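PDB 4Z8N: reticulocyte-binding protein 2a from Plasmodium vivax, which probably binds a receptor on the surface of red blood cells during parasite invasion, the chain here being its alpha-helical erythrocyte-binding domain. Local coordinates for residues His41-Ala44 with Lys45-Asp49; Met188-Val191 with Lys192-Asp196. One frame throughout, in Å; residues are numbered along the deposited sequence.

Contact 1: His41-Ala44 with Lys45-Asp49; sequences HYEA and KKNYD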
ATOM      1  N   HIS A  41       9.470  22.719  19.498  1.00 61.42           N
ATOM      2  CA  HIS A  41       8.438  23.521  20.141  1.00 60.79           C
ATOM      3  C   HIS A  41       8.050  22.801  21.417  1.00 59.62           C
ATOM      4  O   HIS A  41       7.153  21.961  21.419  1.00 56.27           O
ATOM      5  CB  HIS A  41       7.237  23.722  19.223  1.00 59.55           C
ATOM      6  CG  HIS A  41       7.588  24.352  17.913  1.00 60.15           C
ATOM      7  ND1 HIS A  41       8.061  25.644  17.816  1.00 63.42           N
ATOM      8  CD2 HIS A  41       7.546  23.871  16.649  1.00 62.23           C
ATOM      9  CE1 HIS A  41       8.291  25.931  16.549  1.00 63.69           C
ATOM     10  NE2 HIS A  41       7.986  24.873  15.819  1.00 64.54           N
ATOM     11  N   TYR A  42       8.743  23.142  22.497  1.00 64.52           N
ATOM     12  CA  TYR A  42       8.785  22.309  23.690  1.00 68.70           C
ATOM     13  C   TYR A  42       7.415  21.995  24.278  1.00 68.41           C
ATOM     14  O   TYR A  42       7.076  20.825  24.432  1.00 68.75           O
ATOM     15  CB  TYR A  42       9.686  22.969  24.733  1.00 76.31           C
ATOM     16  CG  TYR A  42      11.044  23.321  24.162  1.00 80.75           C
ATOM     17  CD1 TYR A  42      11.829  22.350  23.549  1.00 79.25           C
ATOM     18  CD2 TYR A  42      11.533  24.619  24.218  1.00 82.87           C
ATOM     19  CE1 TYR A  42      13.066  22.658  23.015  1.00 78.13           C
ATOM     20  CE2 TYR A  42      12.774  24.938  23.686  1.00 83.14           C
ATOM     21  CZ  TYR A  42      13.535  23.952  23.086  1.00 80.16           C
ATOM     22  OH  TYR A  42      14.768  24.257  22.555  1.00 79.15           O
ATOM     23  N   GLU A  43       6.618  23.019  24.574  1.00 68.50           N
ATOM     24  CA  GLU A  43       5.314  22.794  25.194  1.00 71.13           C
ATOM     25  C   GLU A  43       4.363  22.046  24.261  1.00 65.45           C
ATOM     26  O   GLU A  43       3.598  21.185  24.702  1.00 63.74           O
ATOM     27  CB  GLU A  43       4.676  24.113  25.637  1.00 78.51           C
ATOM     28  CG  GLU A  43       3.357  23.910  26.373  1.00 85.70           C
ATOM     29  CD  GLU A  43       2.713  25.209  26.815  1.00 93.49           C
ATOM     30  OE1 GLU A  43       3.187  26.288  26.400  1.00 95.43           O
ATOM     31  OE2 GLU A  43       1.725  25.149  27.578  1.00 96.97           O
ATOM     32  N   ALA A  44       4.412  22.372  22.973  1.00 63.06           N
ATOM     33  CA  ALA A  44       3.582  21.686  21.991  1.00 59.61           C
ATOM     34  C   ALA A  44       3.971  20.213  21.904  1.00 59.10           C
ATOM     35  O   ALA A  44       3.114  19.346  21.735  1.00 57.87           O
ATOM     36  CB  ALA A  44       3.701  22.354  20.631  1.00 57.83           C
ATOM     37  N   LYS A  45       5.264  19.936  22.041  1.00 61.54           N
ATOM     38  CA  LYS A  45       5.771  18.568  21.986  1.00 59.23           C
ATOM     39  C   LYS A  45       5.289  17.728  23.171  1.00 57.49           C
ATOM     40  O   LYS A  45       4.873  16.588  22.988  1.00 53.74           O
ATOM     41  CB  LYS A  45       7.303  18.563  21.933  1.00 62.80           C
ATOM     42  CG  LYS A  45       7.936  17.171  21.962  1.00 64.94           C
ATOM     43  CD  LYS A  45       7.887  16.494  20.597  1.00 62.08           C
ATOM     44  CE  LYS A  45       8.765  15.244  20.552  1.00 63.99           C
ATOM     45  NZ  LYS A  45       7.999  13.978  20.744  1.00 58.45           N
ATOM     46  N   LYS A  46       5.344  18.280  24.383  1.00 61.62           N
ATOM     47  CA  LYS A  46       4.928  17.515  25.559  1.00 64.95           C
ATOM     48  C   LYS A  46       3.424  17.263  25.521  1.00 63.76           C
ATOM     49  O   LYS A  46       2.970  16.162  25.847  1.00 66.56           O
ATOM     50  CB  LYS A  46       5.323  18.215  26.873  1.00 68.12           C
ATOM     51  CG  LYS A  46       5.523  19.710  26.797  1.00 73.16           C
ATOM     52  CD  LYS A  46       6.170  20.292  28.061  1.00 80.63           C
ATOM     53  CE  LYS A  46       7.659  19.953  28.141  1.00 80.54           C
ATOM     54  NZ  LYS A  46       8.391  20.778  29.149  1.00 78.39           N
ATOM     55  N   ASN A  47       2.657  18.274  25.123  1.00 60.48           N
ATOM     56  CA  ASN A  47       1.215  18.111  24.988  1.00 60.98           C
ATOM     57  C   ASN A  47       0.853  17.089  23.916  1.00 57.78           C
ATOM     58  O   ASN A  47      -0.071  16.293  24.094  1.00 58.31           O
ATOM     59  CB  ASN A  47       0.541  19.450  24.678  1.00 63.91           C
ATOM     60  CG  ASN A  47       0.443  20.352  25.894  1.00 71.81           C
ATOM     61  OD1 ASN A  47       0.368  19.877  27.026  1.00 75.86           O
ATOM     62  ND2 ASN A  47       0.419  21.662  25.662  1.00 71.24           N
ATOM     63  N   TYR A  48       1.585  17.103  22.805  1.00 54.11           N
ATOM     64  CA  TYR A  48       1.299  16.181  21.714  1.00 52.59           C
ATOM     65  C   TYR A  48       1.609  14.746  22.116  1.00 54.84           C
ATOM     66  O   TYR A  48       0.823  13.840  21.841  1.00 52.90           O
ATOM     67  CB  TYR A  48       2.086  16.549  20.456  1.00 53.40           C
ATOM     68  CG  TYR A  48       1.748  15.672  19.268  1.00 52.15           C
ATOM     69  CD1 TYR A  48       0.638  15.940  18.478  1.00 54.39           C
ATOM     70  CD2 TYR A  48       2.530  14.570  18.944  1.00 52.29           C
ATOM     71  CE1 TYR A  48       0.319  15.139  17.394  1.00 54.45           C
ATOM     72  CE2 TYR A  48       2.219  13.762  17.863  1.00 51.01           C
ATOM     73  CZ  TYR A  48       1.112  14.053  17.092  1.00 51.99           C
ATOM     74  OH  TYR A  48       0.798  13.257  16.016  1.00 49.31           O
ATOM     75  N   ASP A  49       2.754  14.541  22.762  1.00 55.80           N
ATOM     76  CA  ASP A  49       3.149  13.210  23.208  1.00 61.10           C
ATOM     77  C   ASP A  49       2.111  12.634  24.163  1.00 62.00           C
ATOM     78  O   ASP A  49       1.831  11.435  24.146  1.00 62.05           O
ATOM     79  CB  ASP A  49       4.525  13.244  23.879  1.00 65.37           C
ATOM     80  CG  ASP A  49       5.650  13.507  22.894  1.00 68.20           C
ATOM     81  OD1 ASP A  49       5.460  13.248  21.687  1.00 62.06           O
ATOM     82  OD2 ASP A  49       6.726  13.973  23.328  1.00 72.95           O
TER
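The first turn of helix 42-69 is started by H41, the N-cap residue, whose carbonyl O receives K45 N at 2.8 Å. Three more i to i+4 bonds carry the turn forward: K46 N to Y42 O, N47 N to E43 O at 3.1 Å, and Y48 N to A44 O. The N47 bond is the straightest of the four, with an N-H...O angle of 168°. At the N-cap the H41 backbone, not its imidazole, supplies the acceptor within the turn; the ring heads away, and NE2 is hydrogen-bonded to Y253 OH of helix 246-297, which ties the start of this helix to the long C-terminal one in this largely helical domain.

Along one flank E43 and N47 lie side by side and point the same way, E43 CG 3.8 Å from N47 ND2. Their carboxylate and amide planes are turned 48° apart, and the polar partner of ND2 is S139 OG, beyond this turn. The exposed K46 is modelled with a nearly eclipsed chi1 of 24° and with CG 3.0 Å from Y42 O, a strained placement that is best taken as doubtful.

K45 sets off with CG anti to the backbone N, then bends at chi2, which turns its chain along the helix to D49. K45 NZ reaches D49 OD1 at 2.8 Å on the syn lone pair and makes a weak second bond to OD2. D49 OD1 also pairs with K35 NZ of helix 26-37, while Y48 OH bonds to F31 O of that same helix.

Contact 2: Met188-Val191 with Lys192-Asp196; sequences MLKV and KQEID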
ATOM      1  N   MET A 188      -3.273 -16.678 -24.483  1.00 34.88           N
ATOM      2  CA  MET A 188      -4.011 -17.777 -23.865  1.00 38.97           C
ATOM      3  C   MET A 188      -5.438 -17.888 -24.404  1.00 40.94           C
ATOM      4  O   MET A 188      -6.026 -18.971 -24.389  1.00 46.07           O
ATOM      5  CB  MET A 188      -4.034 -17.622 -22.342  1.00 36.63           C
ATOM      6  CG  MET A 188      -2.687 -17.860 -21.674  1.00 36.55           C
ATOM      7  SD  MET A 188      -1.942 -19.456 -22.085  1.00 40.39           S
ATOM      8  CE  MET A 188      -3.134 -20.586 -21.369  1.00 45.46           C
ATOM      9  N   LEU A 189      -5.994 -16.776 -24.880  1.00 37.24           N
ATOM     10  CA  LEU A 189      -7.292 -16.809 -25.547  1.00 38.73           C
ATOM     11  C   LEU A 189      -7.190 -17.609 -26.841  1.00 43.23           C
ATOM     12  O   LEU A 189      -8.138 -18.284 -27.243  1.00 44.79           O
ATOM     13  CB  LEU A 189      -7.798 -15.397 -25.843  1.00 41.26           C
ATOM     14  CG  LEU A 189      -8.202 -14.512 -24.664  1.00 44.53           C
ATOM     15  CD1 LEU A 189      -8.645 -13.148 -25.168  1.00 45.31           C
ATOM     16  CD2 LEU A 189      -9.302 -15.168 -23.842  1.00 46.44           C
ATOM     17  N   LYS A 190      -6.035 -17.525 -27.493  1.00 39.73           N
ATOM     18  CA  LYS A 190      -5.799 -18.295 -28.709  1.00 41.01           C
ATOM     19  C   LYS A 190      -5.525 -19.760 -28.365  1.00 40.50           C
ATOM     20  O   LYS A 190      -5.890 -20.662 -29.118  1.00 44.34           O
ATOM     21  CB  LYS A 190      -4.633 -17.706 -29.509  1.00 40.71           C
ATOM     22  CG  LYS A 190      -4.452 -18.327 -30.882  1.00 43.19           C
ATOM     23  CD  LYS A 190      -5.706 -18.158 -31.724  1.00 48.75           C
ATOM     24  CE  LYS A 190      -5.852 -19.283 -32.728  1.00 53.14           C
ATOM     25  NZ  LYS A 190      -7.145 -19.200 -33.458  1.00 58.95           N
ATOM     26  N   VAL A 191      -4.882 -19.984 -27.221  1.00 38.68           N
ATOM     27  CA  VAL A 191      -4.574 -21.332 -26.752  1.00 42.21           C
ATOM     28  C   VAL A 191      -5.846 -22.128 -26.460  1.00 46.55           C
ATOM     29  O   VAL A 191      -5.962 -23.296 -26.843  1.00 45.58           O
ATOM     30  CB  VAL A 191      -3.693 -21.298 -25.485  1.00 42.54           C
ATOM     31  CG1 VAL A 191      -3.576 -22.685 -24.874  1.00 46.44           C
ATOM     32  CG2 VAL A 191      -2.320 -20.734 -25.809  1.00 42.13           C
ATOM     33  N   LYS A 192      -6.806 -21.489 -25.797  1.00 45.38           N
ATOM     34  CA  LYS A 192      -8.054 -22.158 -25.437  1.00 52.04           C
ATOM     35  C   LYS A 192      -8.905 -22.505 -26.660  1.00 52.95           C
ATOM     36  O   LYS A 192      -9.807 -23.337 -26.576  1.00 52.59           O
ATOM     37  CB  LYS A 192      -8.861 -21.295 -24.467  1.00 58.33           C
ATOM     38  CG  LYS A 192      -8.374 -21.366 -23.024  1.00 64.06           C
ATOM     39  CD  LYS A 192      -9.362 -20.715 -22.066  1.00 69.16           C
ATOM     40  CE  LYS A 192      -8.941 -19.297 -21.701  1.00 68.98           C
ATOM     41  NZ  LYS A 192      -7.482 -19.067 -21.894  1.00 65.23           N
ATOM     42  N   GLN A 193      -8.619 -21.871 -27.792  1.00 51.00           N
ATOM     43  CA  GLN A 193      -9.307 -22.199 -29.036  1.00 57.03           C
ATOM     44  C   GLN A 193      -8.738 -23.470 -29.660  1.00 56.99           C
ATOM     45  O   GLN A 193      -9.417 -24.154 -30.423  1.00 58.94           O
ATOM     46  CB  GLN A 193      -9.206 -21.045 -30.039  1.00 57.08           C
ATOM     47  CG  GLN A 193     -10.116 -19.863 -29.750  1.00 58.58           C
ATOM     48  CD  GLN A 193     -10.035 -18.796 -30.831  1.00 62.29           C
ATOM     49  OE1 GLN A 193      -9.053 -18.719 -31.569  1.00 61.90           O
ATOM     50  NE2 GLN A 193     -11.073 -17.974 -30.932  1.00 61.57           N
ATOM     51  N   GLU A 194      -7.490 -23.782 -29.326  1.00 58.59           N
ATOM     52  CA  GLU A 194      -6.767 -24.867 -29.982  1.00 59.98           C
ATOM     53  C   GLU A 194      -6.551 -26.080 -29.079  1.00 59.60           C
ATOM     54  O   GLU A 194      -6.410 -27.204 -29.560  1.00 61.40           O
ATOM     55  CB  GLU A 194      -5.415 -24.358 -30.489  1.00 57.79           C
ATOM     56  CG  GLU A 194      -5.516 -23.213 -31.489  1.00 60.57           C
ATOM     57  CD  GLU A 194      -6.156 -23.636 -32.799  1.00 66.05           C
ATOM     58  OE1 GLU A 194      -6.010 -24.816 -33.181  1.00 70.95           O
ATOM     59  OE2 GLU A 194      -6.808 -22.788 -33.445  1.00 66.91           O
ATOM     60  N   ILE A 195      -6.516 -25.848 -27.771  1.00 57.27           N
ATOM     61  CA  ILE A 195      -6.206 -26.906 -26.815  1.00 59.04           C
ATOM     62  C   ILE A 195      -7.351 -27.113 -25.828  1.00 59.45           C
ATOM     63  O   ILE A 195      -7.938 -26.150 -25.335  1.00 55.32           O
ATOM     64  CB  ILE A 195      -4.908 -26.587 -26.029  1.00 62.65           C
ATOM     65  CG1 ILE A 195      -3.779 -26.204 -26.987  1.00 59.98           C
ATOM     66  CG2 ILE A 195      -4.496 -27.764 -25.156  1.00 65.80           C
ATOM     67  CD1 ILE A 195      -3.399 -27.301 -27.954  1.00 61.26           C
ATOM     68  N   ASP A 196      -7.668 -28.373 -25.546  1.00 62.75           N
ATOM     69  CA  ASP A 196      -8.665 -28.697 -24.534  1.00 68.21           C
ATOM     70  C   ASP A 196      -8.203 -28.199 -23.165  1.00 60.63           C
ATOM     71  O   ASP A 196      -7.026 -28.307 -22.820  1.00 53.52           O
ATOM     72  CB  ASP A 196      -8.930 -30.202 -24.501  1.00 82.07           C
ATOM     73  CG  ASP A 196      -9.565 -30.708 -25.783  1.00 94.63           C
ATOM     74  OD1 ASP A 196     -10.657 -30.218 -26.140  1.00101.79           O
ATOM     75  OD2 ASP A 196      -8.969 -31.589 -26.438  1.00 98.76           O
TER
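M188 O and V191 O each accept two hydrogen bonds as helix 168-194 runs out: K192 N bonds to M188 O at 3.0 Å, whereas V191 O takes I195 N at 2.8 Å and E194 N at 3.0 Å, an i to i+4 and an i to i+3 bond together. I195 N lies nearly in line with the V191 C=O (C=O...N angle 174°); E194 N comes from above the carbonyl plane. The E194 bond marks a tightening of the spacing in this weakly bonded last turn; Q193 N to K190 O is a further i to i+3 bond, but a long and bent one.

The second donor to M188 O is a side chain. K192 bends at chi3 and chi4, folding NZ back to within 2.9 Å of M188 O, on the face of the carbonyl plane opposite to K192 N. Both torsions are strained and the residue is exposed, so the exact course of the chain is less certain. As modelled, the ammonium stands above the plane, 74° out of it, and also makes a weak hydrogen bond to N205 OD1 of helix 199-237.

On another flank K190 and Q193 cross at about a right angle, and K190 NZ meets Q193 OE1 at 2.7 Å, nearly in line with the amide C=O. K190 NZ also forms a long salt bridge with E194 OE2, at 3.6 Å; E194 bends at chi2, bringing its carboxylate round to the lysine. This polar cluster belongs to the surface.

V191 CG1 and I195 CG1 touch at 4.1 Å, and the two side chains rest on L291 and V295 of helix 246-297, while M188 packs on both that helix and helix 199-237. The mixture of i to i+3 and i to i+4 backbone bonds is characteristic of a helix C-terminus that tightens toward 3-10 geometry before the chain extends, here at I195 and D196, ahead of helix 199-237.

Overall arrangement
Contacts 1 and 2 occupy opposite sides of the chain's centre, their own centres 66 Å apart and their nearest atoms about 49 Å apart, so neither touches the other. They follow in series along the chain: contact 1 opens helix 42-69, and contact 2 spans the close of helix 168-194. Helix 246-297 connects them indirectly, since it meets contact 1 through Y253 near its start and contact 2 through L291 and V295 near its end. This places the two helix ends toward the two extremities of the elongated domain. Both lie away from the disulfides and from E120, a calcium ligand in a structure of this protein, though no calcium is bound here; a PEG molecule, probably from crystallisation, sits about 3 Å from the H41 side chain.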